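Citrinin polyketide synthase (Monascus purpureus, PDB 5MPT) builds the polyketide precursor of the mycotoxin citrinin from malonyl-CoA units, its C-methyltransferase domain, the part described here, adding methyl groups to the growing chain. Local coordinates at residues T49-A54 with K140-T145; L162-P167 with E171-V176. All blocks are in the same frame, centred on the assembly; numbering follows the deposited sequence.

Overall arrangement
Both contacts belong to the helical part of the C-methyltransferase domain, apart from the seven-stranded mixed sheet of the methyltransferase core. They follow one another in series: contact 1 pairs helix 40-62 with helix 136-146 across 86 residues of sequence, and contact 2 then folds helix 159-164 back on helix 167-178. Their centres lie about 15 Å apart, yet they touch, because helix 136-146 presents Leu141, Leu144 and Thr145 to Ile172, Leu162 and Ile163 of contact 2. Helix 321-327 also packs on both. Side-chain packing thus connects the buried helix pair of contact 1 with the helix that carries Val173 and, beside it, the catalytic Tyr177.

Contact 1 (T49-A54 with K140-T145); sequences TELCVA and KLTSLT
The methyl CG2 of Thr142 meets Leu51, 3.8 Å from its CD2, the two side chains passing at a slant. The same methyl also meets a sulfur, with Thr142 CG2 3.9 Å from Cys52 SG, so that one small branch fits against two consecutive residues of the other helix. The division of labour within the threonine follows from its first torsion (chi1 -70°): CG2 stands anti to the backbone N and meets helix 40-62, while OG1 lies beside its own N and is hydrogen-bonded to the carbonyl O of Glu138, one turn earlier. The polar atom is thereby satisfied within its own helix, and an apolar surface is left for the interface. Leu51 reaches across with CG anti to the backbone N (chi1 177°), and its two methyls come near the hydroxyl of Ser143, CD2 at 3.9 Å and CD1 at 4.0 Å from OG. That hydroxyl has its polar partner in His55 NE2, through a hydrogen bond that ties the two helices together just beyond residues 49-54. The packing is modest in extent, burying 154 Å² in all between helices whose local axes run almost parallel, 6° apart and 10.1 Å from each other. It is structural packing away from the active-site residues, joining helix 40-62, within the methyltransferase helix-turn-helix family region, to helix 136-146. Met124 of helix 121-131 touches Leu51, whereas helix 321-327 lays Phe325 on Cys52 and Trp322 and Ile326 on Thr142; helix 167-178 lies against Lys140.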
ATOM      1  N   THR A  49      11.869  -8.228   9.083  1.00 24.24           N
ATOM      2  CA  THR A  49      11.436  -7.939  10.449  1.00 23.66           C
ATOM      3  C   THR A  49      12.628  -7.943  11.389  1.00 23.36           C
ATOM      4  O   THR A  49      12.738  -7.080  12.281  1.00 25.52           O
ATOM      5  CB  THR A  49      10.390  -8.970  10.900  1.00 23.44           C
ATOM      6  OG1 THR A  49       9.239  -8.893  10.055  1.00 24.88           O
ATOM      7  CG2 THR A  49       9.961  -8.715  12.350  1.00 23.49           C
ATOM      8  N   GLU A  50      13.541  -8.879  11.171  1.00 23.80           N
ATOM      9  CA  GLU A  50      14.763  -8.917  11.969  1.00 26.12           C
ATOM     10  C   GLU A  50      15.564  -7.627  11.824  1.00 24.70           C
ATOM     11  O   GLU A  50      16.139  -7.123  12.797  1.00 24.83           O
ATOM     12  CB  GLU A  50      15.594 -10.119  11.555  1.00 29.58           C
ATOM     13  CG  GLU A  50      16.962 -10.193  12.214  1.00 34.08           C
ATOM     14  CD  GLU A  50      17.713 -11.421  11.789  1.00 39.03           C
ATOM     15  OE1 GLU A  50      18.189 -11.470  10.631  1.00 39.24           O
ATOM     16  OE2 GLU A  50      17.784 -12.357  12.606  1.00 42.40           O
ATOM     17  N   LEU A  51      15.680  -7.124  10.601  1.00 24.02           N
ATOM     18  CA  LEU A  51      16.391  -5.876  10.368  1.00 24.02           C
ATOM     19  C   LEU A  51      15.690  -4.710  11.062  1.00 25.37           C
ATOM     20  O   LEU A  51      16.345  -3.854  11.664  1.00 25.86           O
ATOM     21  CB  LEU A  51      16.513  -5.638   8.865  1.00 23.03           C
ATOM     22  CG  LEU A  51      17.153  -4.363   8.319  1.00 23.87           C
ATOM     23  CD1 LEU A  51      18.612  -4.258   8.799  1.00 24.49           C
ATOM     24  CD2 LEU A  51      17.059  -4.345   6.796  1.00 26.54           C
ATOM     25  N   CYS A  52      14.356  -4.659  11.011  1.00 25.77           N
ATOM     26  CA  CYS A  52      13.650  -3.602  11.729  1.00 24.75           C
ATOM     27  C   CYS A  52      13.953  -3.657  13.223  1.00 24.90           C
ATOM     28  O   CYS A  52      14.225  -2.624  13.871  1.00 24.72           O
ATOM     29  CB  CYS A  52      12.146  -3.711  11.525  1.00 23.16           C
ATOM     30  SG  CYS A  52      11.517  -3.481   9.843  1.00 20.70           S
ATOM     31  N   VAL A  53      13.847  -4.852  13.797  1.00 25.64           N
ATOM     32  CA  VAL A  53      14.077  -5.010  15.225  1.00 26.47           C
ATOM     33  C   VAL A  53      15.483  -4.565  15.578  1.00 26.50           C
ATOM     34  O   VAL A  53      15.687  -3.860  16.561  1.00 22.52           O
ATOM     35  CB  VAL A  53      13.806  -6.464  15.645  1.00 27.23           C
ATOM     36  CG1 VAL A  53      14.304  -6.717  17.083  1.00 25.38           C
ATOM     37  CG2 VAL A  53      12.305  -6.758  15.499  1.00 28.49           C
ATOM     38  N   ALA A  54      16.475  -4.959  14.775  1.00 27.01           N
ATOM     39  CA  ALA A  54      17.851  -4.547  15.050  1.00 27.24           C
ATOM     40  C   ALA A  54      17.987  -3.036  15.003  1.00 24.59           C
ATOM     41  O   ALA A  54      18.663  -2.435  15.848  1.00 23.36           O
ATOM     42  CB  ALA A  54      18.808  -5.189  14.051  1.00 28.85           C
ATOM     43  N   LYS A 140      16.173  -1.610   1.409  1.00 22.45           N
ATOM     44  CA  LYS A 140      16.917  -0.363   1.412  1.00 23.33           C
ATOM     45  C   LYS A 140      16.121   0.731   2.113  1.00 24.73           C
ATOM     46  O   LYS A 140      16.690   1.514   2.892  1.00 27.30           O
ATOM     47  CB  LYS A 140      17.250   0.063  -0.015  1.00 25.53           C
ATOM     48  CG  LYS A 140      18.142  -0.877  -0.800  1.00 28.59           C
ATOM     49  CD  LYS A 140      18.432  -0.274  -2.177  1.00 32.63           C
ATOM     50  CE  LYS A 140      19.269  -1.176  -3.058  1.00 41.72           C
ATOM     51  NZ  LYS A 140      19.147  -0.751  -4.495  1.00 49.70           N
ATOM     52  N   LEU A 141      14.812   0.818   1.841  1.00 25.18           N
ATOM     53  CA  LEU A 141      13.994   1.810   2.524  1.00 23.06           C
ATOM     54  C   LEU A 141      13.974   1.554   4.023  1.00 23.46           C
ATOM     55  O   LEU A 141      13.966   2.499   4.822  1.00 25.51           O
ATOM     56  CB  LEU A 141      12.576   1.810   1.967  1.00 23.07           C
ATOM     57  CG  LEU A 141      11.694   3.033   2.260  1.00 24.71           C
ATOM     58  CD1 LEU A 141      12.296   4.289   1.670  1.00 26.24           C
ATOM     59  CD2 LEU A 141      10.322   2.769   1.707  1.00 25.02           C
ATOM     60  N   THR A 142      13.945   0.281   4.419  1.00 25.50           N
ATOM     61  CA  THR A 142      13.940  -0.059   5.838  1.00 25.32           C
ATOM     62  C   THR A 142      15.175   0.511   6.547  1.00 24.59           C
ATOM     63  O   THR A 142      15.080   1.094   7.646  1.00 24.47           O
ATOM     64  CB  THR A 142      13.868  -1.582   5.972  1.00 25.42           C
ATOM     65  OG1 THR A 142      12.569  -2.031   5.560  1.00 24.63           O
ATOM     66  CG2 THR A 142      14.137  -2.035   7.416  1.00 24.08           C
ATOM     67  N   SER A 143      16.331   0.442   5.898  1.00 24.30           N
ATOM     68  CA  SER A 143      17.512   0.995   6.545  1.00 26.31           C
ATOM     69  C   SER A 143      17.624   2.511   6.400  1.00 25.92           C
ATOM     70  O   SER A 143      18.212   3.167   7.281  1.00 25.63           O
ATOM     71  CB  SER A 143      18.764   0.301   6.009  1.00 28.14           C
ATOM     72  OG  SER A 143      18.900  -0.953   6.644  1.00 29.85           O
ATOM     73  N   LEU A 144      17.054   3.085   5.333  1.00 27.72           N
ATOM     74  CA  LEU A 144      17.104   4.532   5.123  1.00 28.36           C
ATOM     75  C   LEU A 144      16.463   5.277   6.288  1.00 26.56           C
ATOM     76  O   LEU A 144      17.066   6.201   6.871  1.00 26.66           O
ATOM     77  CB  LEU A 144      16.416   4.887   3.797  1.00 30.07           C
ATOM     78  CG  LEU A 144      16.434   6.357   3.343  1.00 34.50           C
ATOM     79  CD1 LEU A 144      16.051   6.477   1.869  1.00 34.42           C
ATOM     80  CD2 LEU A 144      15.472   7.216   4.124  1.00 38.83           C
ATOM     81  N   THR A 145      15.255   4.879   6.673  1.00 24.99           N
ATOM     82  CA  THR A 145      14.673   5.484   7.870  1.00 26.48           C
ATOM     83  C   THR A 145      15.173   4.788   9.121  1.00 25.56           C
ATOM     84  O   THR A 145      15.407   5.441  10.140  1.00 24.74           O
ATOM     85  CB  THR A 145      13.137   5.435   7.832  1.00 28.37           C
ATOM     86  OG1 THR A 145      12.702   4.080   7.709  1.00 27.71           O
ATOM     87  CG2 THR A 145      12.585   6.234   6.659  1.00 29.40           C
TER

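Contact 2 (L162-P167 with E171-V176); sequences LIFGSP and EIVTDV
A short connection between two consecutive helices, 159-164 and 167-178, running through Gly165 and Ser166, brings Ile163 and Phe164 against Val173. The CB of Val173 is directed toward residues 162-167, and this side chain is the apolar centre of the contact: its CG1 lies 3.9 Å from Phe164 CE1, and its CB 4.2 Å from Ile163 CG2. With chi1 at 68°, CG1 of Val173 sits between its backbone N and carbonyl carbon, and from there it approaches the phenyl ring obliquely. The ring is also packed by its sequence neighbour, since Ile163 CG2 rests 3.6 Å above its plane, over the centre. In the link, Ser166 is the N-cap of the second helix, its OG accepting from Gly169 N. The first turn of that helix is then closed by Glu171 N, which donates to Pro167 O at 2.8 Å with an N-H...O angle of 156°. Phe164 O receives a further hydrogen bond from Arg170 NH1 across the link. The Val173 side chain stands about 4 Å from that of the catalytic Tyr177, one turn on along helix 167-178, and about 7 Å from the bound S-adenosyl-L-homocysteine, so the contact borders the methyl-transfer site. Around the pair, helix 136-146 brings Ala137 to Val176, and helix 321-327 adds Ile326 against Ile163 and Trp322 against Val176.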
ATOM      1  N   LEU A 162      13.223  12.435   4.966  1.00 41.77           N
ATOM      2  CA  LEU A 162      14.278  11.471   4.642  1.00 42.19           C
ATOM      3  C   LEU A 162      13.982  10.732   3.356  1.00 40.82           C
ATOM      4  O   LEU A 162      14.878  10.501   2.532  1.00 41.27           O
ATOM      5  CB  LEU A 162      14.437  10.445   5.759  1.00 45.08           C
ATOM      6  CG  LEU A 162      15.266  10.814   6.979  1.00 48.77           C
ATOM      7  CD1 LEU A 162      15.360   9.575   7.831  1.00 45.98           C
ATOM      8  CD2 LEU A 162      16.650  11.332   6.601  1.00 55.18           C
ATOM      9  N   ILE A 163      12.736  10.303   3.195  1.00 37.65           N
ATOM     10  CA  ILE A 163      12.361   9.483   2.058  1.00 35.55           C
ATOM     11  C   ILE A 163      12.306  10.321   0.791  1.00 38.85           C
ATOM     12  O   ILE A 163      12.860   9.950  -0.246  1.00 42.79           O
ATOM     13  CB  ILE A 163      11.014   8.803   2.343  1.00 32.53           C
ATOM     14  CG1 ILE A 163      11.120   7.933   3.606  1.00 31.75           C
ATOM     15  CG2 ILE A 163      10.535   8.058   1.139  1.00 34.77           C
ATOM     16  CD1 ILE A 163       9.771   7.429   4.103  1.00 31.62           C
ATOM     17  N   PHE A 164      11.623  11.460   0.847  1.00 38.98           N
ATOM     18  CA  PHE A 164      11.278  12.184  -0.366  1.00 36.11           C
ATOM     19  C   PHE A 164      12.148  13.399  -0.609  1.00 36.79           C
ATOM     20  O   PHE A 164      12.039  14.010  -1.676  1.00 37.94           O
ATOM     21  CB  PHE A 164       9.826  12.616  -0.303  1.00 35.06           C
ATOM     22  CG  PHE A 164       8.868  11.469  -0.241  1.00 36.97           C
ATOM     23  CD1 PHE A 164       8.508  10.795  -1.385  1.00 39.17           C
ATOM     24  CD2 PHE A 164       8.339  11.060   0.972  1.00 38.87           C
ATOM     25  CE1 PHE A 164       7.619   9.737  -1.334  1.00 40.97           C
ATOM     26  CE2 PHE A 164       7.457   9.998   1.029  1.00 40.04           C
ATOM     27  CZ  PHE A 164       7.097   9.341  -0.120  1.00 40.32           C
ATOM     28  N   GLY A 165      12.979  13.768   0.353  1.00 38.48           N
ATOM     29  CA  GLY A 165      13.845  14.920   0.212  1.00 43.17           C
ATOM     30  C   GLY A 165      15.134  14.635  -0.510  1.00 45.74           C
ATOM     31  O   GLY A 165      15.850  15.573  -0.871  1.00 47.98           O
ATOM     32  N   SER A 166      15.437  13.362  -0.740  1.00 43.56           N
ATOM     33  CA  SER A 166      16.611  13.005  -1.494  1.00 44.84           C
ATOM     34  C   SER A 166      16.202  12.207  -2.719  1.00 47.81           C
ATOM     35  O   SER A 166      15.184  11.505  -2.702  1.00 46.42           O
ATOM     36  CB  SER A 166      17.592  12.186  -0.646  1.00 44.01           C
ATOM     37  OG  SER A 166      17.177  10.839  -0.517  1.00 44.01           O
ATOM     38  N   PRO A 167      16.964  12.307  -3.801  1.00 52.80           N
ATOM     39  CA  PRO A 167      16.659  11.473  -4.968  1.00 51.51           C
ATOM     40  C   PRO A 167      16.803   9.991  -4.677  1.00 48.84           C
ATOM     41  O   PRO A 167      16.034   9.175  -5.209  1.00 48.08           O
ATOM     42  CB  PRO A 167      17.663  11.969  -6.013  1.00 52.75           C
ATOM     43  CG  PRO A 167      18.762  12.599  -5.227  1.00 54.39           C
ATOM     44  CD  PRO A 167      18.130  13.177  -4.016  1.00 54.51           C
ATOM     45  N   GLU A 171      13.889   7.425  -5.434  1.00 34.27           N
ATOM     46  CA  GLU A 171      14.047   6.294  -6.339  1.00 36.67           C
ATOM     47  C   GLU A 171      13.651   4.996  -5.659  1.00 32.64           C
ATOM     48  O   GLU A 171      12.980   4.149  -6.262  1.00 32.52           O
ATOM     49  CB  GLU A 171      15.482   6.199  -6.838  1.00 44.54           C
ATOM     50  CG  GLU A 171      15.625   5.342  -8.067  1.00 53.12           C
ATOM     51  CD  GLU A 171      17.069   5.152  -8.481  1.00 62.73           C
ATOM     52  OE1 GLU A 171      17.880   4.739  -7.626  1.00 66.64           O
ATOM     53  OE2 GLU A 171      17.389   5.414  -9.659  1.00 66.04           O
ATOM     54  N   ILE A 172      14.045   4.825  -4.402  1.00 29.19           N
ATOM     55  CA  ILE A 172      13.724   3.596  -3.688  1.00 28.24           C
ATOM     56  C   ILE A 172      12.216   3.439  -3.556  1.00 27.43           C
ATOM     57  O   ILE A 172      11.671   2.352  -3.777  1.00 26.88           O
ATOM     58  CB  ILE A 172      14.418   3.582  -2.315  1.00 30.35           C
ATOM     59  CG1 ILE A 172      15.925   3.431  -2.493  1.00 31.59           C
ATOM     60  CG2 ILE A 172      13.863   2.471  -1.415  1.00 31.05           C
ATOM     61  CD1 ILE A 172      16.734   3.654  -1.211  1.00 31.71           C
ATOM     62  N   VAL A 173      11.524   4.507  -3.186  1.00 28.32           N
ATOM     63  CA  VAL A 173      10.107   4.367  -2.889  1.00 30.10           C
ATOM     64  C   VAL A 173       9.310   4.130  -4.175  1.00 27.33           C
ATOM     65  O   VAL A 173       8.351   3.344  -4.183  1.00 27.18           O
ATOM     66  CB  VAL A 173       9.619   5.578  -2.072  1.00 36.82           C
ATOM     67  CG1 VAL A 173       9.651   6.832  -2.912  1.00 40.75           C
ATOM     68  CG2 VAL A 173       8.238   5.297  -1.529  1.00 40.09           C
ATOM     69  N   THR A 174       9.711   4.767  -5.288  1.00 26.64           N
ATOM     70  CA  THR A 174       9.156   4.426  -6.592  1.00 25.90           C
ATOM     71  C   THR A 174       9.348   2.950  -6.895  1.00 22.80           C
ATOM     72  O   THR A 174       8.422   2.270  -7.347  1.00 22.08           O
ATOM     73  CB  THR A 174       9.828   5.255  -7.687  1.00 32.54           C
ATOM     74  OG1 THR A 174       9.547   6.637  -7.484  1.00 36.80           O
ATOM     75  CG2 THR A 174       9.344   4.827  -9.062  1.00 34.88           C
ATOM     76  N   ASP A 175      10.561   2.443  -6.673  1.00 25.08           N
ATOM     77  CA  ASP A 175      10.828   1.040  -6.961  1.00 26.57           C
ATOM     78  C   ASP A 175      10.013   0.136  -6.048  1.00 24.22           C
ATOM     79  O   ASP A 175       9.538  -0.914  -6.477  1.00 22.89           O
ATOM     80  CB  ASP A 175      12.319   0.746  -6.815  1.00 32.30           C
ATOM     81  CG  ASP A 175      13.130   1.245  -7.988  1.00 35.20           C
ATOM     82  OD1 ASP A 175      12.523   1.713  -8.970  1.00 34.97           O
ATOM     83  OD2 ASP A 175      14.377   1.144  -7.935  1.00 37.95           O
ATOM     84  N   VAL A 176       9.818   0.542  -4.794  1.00 22.18           N
ATOM     85  CA  VAL A 176       8.944  -0.215  -3.895  1.00 22.75           C
ATOM     86  C   VAL A 176       7.549  -0.323  -4.505  1.00 20.64           C
ATOM     87  O   VAL A 176       6.970  -1.415  -4.590  1.00 21.36           O
ATOM     88  CB  VAL A 176       8.907   0.436  -2.499  1.00 22.59           C
ATOM     89  CG1 VAL A 176       7.789  -0.171  -1.599  1.00 21.44           C
ATOM     90  CG2 VAL A 176      10.277   0.298  -1.813  1.00 24.44           C
TER